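Local coordinates for protein molybdopterin molybdotransferase (PDB 1UZ5) that probably catalyses the insertion of molybdate into adenylyl-molybdopterin, releasing AMP, in a magnesium-dependent step of molybdenum cofactor biosynthesis, at residues 43-48 with 168-173. Sequence-based numbering, arbitrary orientation.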
loop_
_atom_site.group_PDB
_atom_site.type_symbol
_atom_site.label_atom_id
_atom_site.label_comp_id
_atom_site.label_asym_id
_atom_site.label_seq_id
_atom_site.Cartn_x
_atom_site.Cartn_y
_atom_site.Cartn_z
ATOM N N TYR A 43 1.937 -8.338 -14.982
ATOM C CA TYR A 43 2.159 -9.770 -15.159
ATOM C C TYR A 43 3.593 -10.006 -15.632
ATOM O O TYR A 43 4.151 -9.193 -16.367
ATOM C CB TYR A 43 1.151 -10.304 -16.177
ATOM C CG TYR A 43 -0.293 -10.125 -15.746
ATOM C CD1 TYR A 43 -0.931 -11.086 -14.960
ATOM C CD2 TYR A 43 -1.013 -8.987 -16.110
ATOM C CE1 TYR A 43 -2.253 -10.920 -14.547
ATOM C CE2 TYR A 43 -2.339 -8.809 -15.697
ATOM C CZ TYR A 43 -2.948 -9.777 -14.919
ATOM O OH TYR A 43 -4.248 -9.607 -14.504
ATOM N N SER A 44 4.198 -11.110 -15.213
ATOM C CA SER A 44 5.578 -11.366 -15.616
ATOM C C SER A 44 5.722 -11.420 -17.126
ATOM O O SER A 44 5.004 -12.157 -17.795
ATOM C CB SER A 44 6.092 -12.676 -15.028
ATOM O OG SER A 44 7.466 -12.831 -15.349
ATOM N N PRO A 45 6.653 -10.628 -17.680
ATOM C CA PRO A 45 6.908 -10.581 -19.119
ATOM C C PRO A 45 7.852 -11.701 -19.567
ATOM O O PRO A 45 8.079 -11.884 -20.758
ATOM C CB PRO A 45 7.534 -9.206 -19.303
ATOM C CG PRO A 45 8.364 -9.087 -18.065
ATOM C CD PRO A 45 7.438 -9.592 -16.982
ATOM N N ILE A 46 8.410 -12.440 -18.614
ATOM C CA ILE A 46 9.330 -13.525 -18.957
ATOM C C ILE A 46 9.177 -14.712 -18.023
ATOM O O ILE A 46 8.565 -14.605 -16.954
ATOM C CB ILE A 46 10.810 -13.091 -18.847
ATOM C CG1 ILE A 46 11.111 -12.685 -17.401
ATOM C CG2 ILE A 46 11.109 -11.956 -19.811
ATOM C CD1 ILE A 46 12.588 -12.567 -17.085
ATOM N N ASP A 47 9.737 -15.844 -18.446
ATOM C CA ASP A 47 9.745 -17.055 -17.641
ATOM C C ASP A 47 10.943 -16.919 -16.706
ATOM O O ASP A 47 11.973 -16.368 -17.093
ATOM C CB ASP A 47 9.977 -18.303 -18.504
ATOM C CG ASP A 47 8.726 -18.780 -19.213
ATOM O OD1 ASP A 47 7.714 -19.063 -18.529
ATOM O OD2 ASP A 47 8.765 -18.888 -20.459
ATOM N N VAL A 48 10.808 -17.441 -15.493
ATOM C CA VAL A 48 11.877 -17.418 -14.515
ATOM C C VAL A 48 12.051 -18.828 -13.962
ATOM O O VAL A 48 11.114 -19.389 -13.402
ATOM C CB VAL A 48 11.545 -16.490 -13.325
ATOM C CG1 VAL A 48 12.721 -16.462 -12.367
ATOM C CG2 VAL A 48 11.198 -15.088 -13.822
ATOM N N SER A 168 12.242 -5.752 -10.988
ATOM C CA SER A 168 13.593 -5.707 -11.533
ATOM C C SER A 168 14.000 -7.109 -12.003
ATOM O O SER A 168 14.581 -7.274 -13.069
ATOM C CB SER A 168 14.582 -5.234 -10.467
ATOM O OG SER A 168 15.922 -5.323 -10.939
ATOM N N ALA A 169 13.682 -8.106 -11.184
ATOM C CA ALA A 169 14.012 -9.500 -11.468
ATOM C C ALA A 169 13.466 -9.993 -12.810
ATOM O O ALA A 169 14.014 -10.922 -13.399
ATOM C CB ALA A 169 13.509 -10.386 -10.337
ATOM N N VAL A 170 12.393 -9.380 -13.301
ATOM C CA VAL A 170 11.835 -9.796 -14.576
ATOM C C VAL A 170 12.143 -8.817 -15.711
ATOM O O VAL A 170 11.521 -8.873 -16.768
ATOM C CB VAL A 170 10.316 -10.041 -14.477
ATOM C CG1 VAL A 170 10.049 -11.171 -13.495
ATOM C CG2 VAL A 170 9.595 -8.768 -14.040
ATOM N N GLY A 171 13.108 -7.927 -15.487
ATOM C CA GLY A 171 13.503 -6.982 -16.524
ATOM C C GLY A 171 12.703 -5.698 -16.671
ATOM O O GLY A 171 12.948 -4.910 -17.584
ATOM N N ILE A 172 11.747 -5.479 -15.777
ATOM C CA ILE A 172 10.923 -4.273 -15.827
ATOM C C ILE A 172 11.698 -3.088 -15.240
ATOM O O ILE A 172 12.155 -3.142 -14.097
ATOM C CB ILE A 172 9.603 -4.499 -15.039
ATOM C CG1 ILE A 172 8.717 -5.485 -15.807
ATOM C CG2 ILE A 172 8.861 -3.174 -14.829
ATOM C CD1 ILE A 172 7.524 -5.977 -15.035
ATOM N N ASN A 173 11.859 -2.023 -16.018
ATOM C CA ASN A 173 12.579 -0.858 -15.512
ATOM C C ASN A 173 11.709 0.413 -15.485
ATOM O O ASN A 173 12.185 1.493 -15.141
ATOM C CB ASN A 173 13.852 -0.627 -16.331
ATOM C CG ASN A 173 13.569 -0.071 -17.700
ATOM O OD1 ASN A 173 12.589 -0.440 -18.342
ATOM N ND2 ASN A 173 14.441 0.815 -18.166
#
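Val170 pushes its branched side chain into the bend of the 43-48 loop, where it overlaps Ser44, Pro45, Ile46 and Val48. Its two methyls divide the work. CG2 meets the proline ring, which crosses the valine at about a right angle with Pro45 CD 3.7 Å from Val170 CG2. CG1 is set opposite the carbonyl carbon by a chi1 of -62°. There Val170 CG1 lies 3.6 Å from Ser44 OG, and it also meets CG2 of Val48. Ile46 comes in obliquely; its CD1 reaches past the valine branch to the backbone, 3.8 Å from Val170 CA. Pro45 CG, the next ring atom, lies 3.4 Å from Val170 O, while Ile172 adds its CD1 beside the same ring. Although it faces a methyl, the buried Ser44 hydroxyl is satisfied within its own loop: Ser44 OG donates to Ile46 O over 2.6 Å, in the carbonyl plane on a lone pair. The other partner is a helix end. Gly171, with positive phi, is the C-prime residue of a Schellman motif terminating helix 161-169, and Val170 is presented just before it. The contact thus joins the C-terminal end of helix 161-169 to the loop between strands 42-43 and 53-54, within the MoeA N-terminal region, and Leu152 of strand 151-153 is a shared neighbour, touched by both Val170 and Ser44.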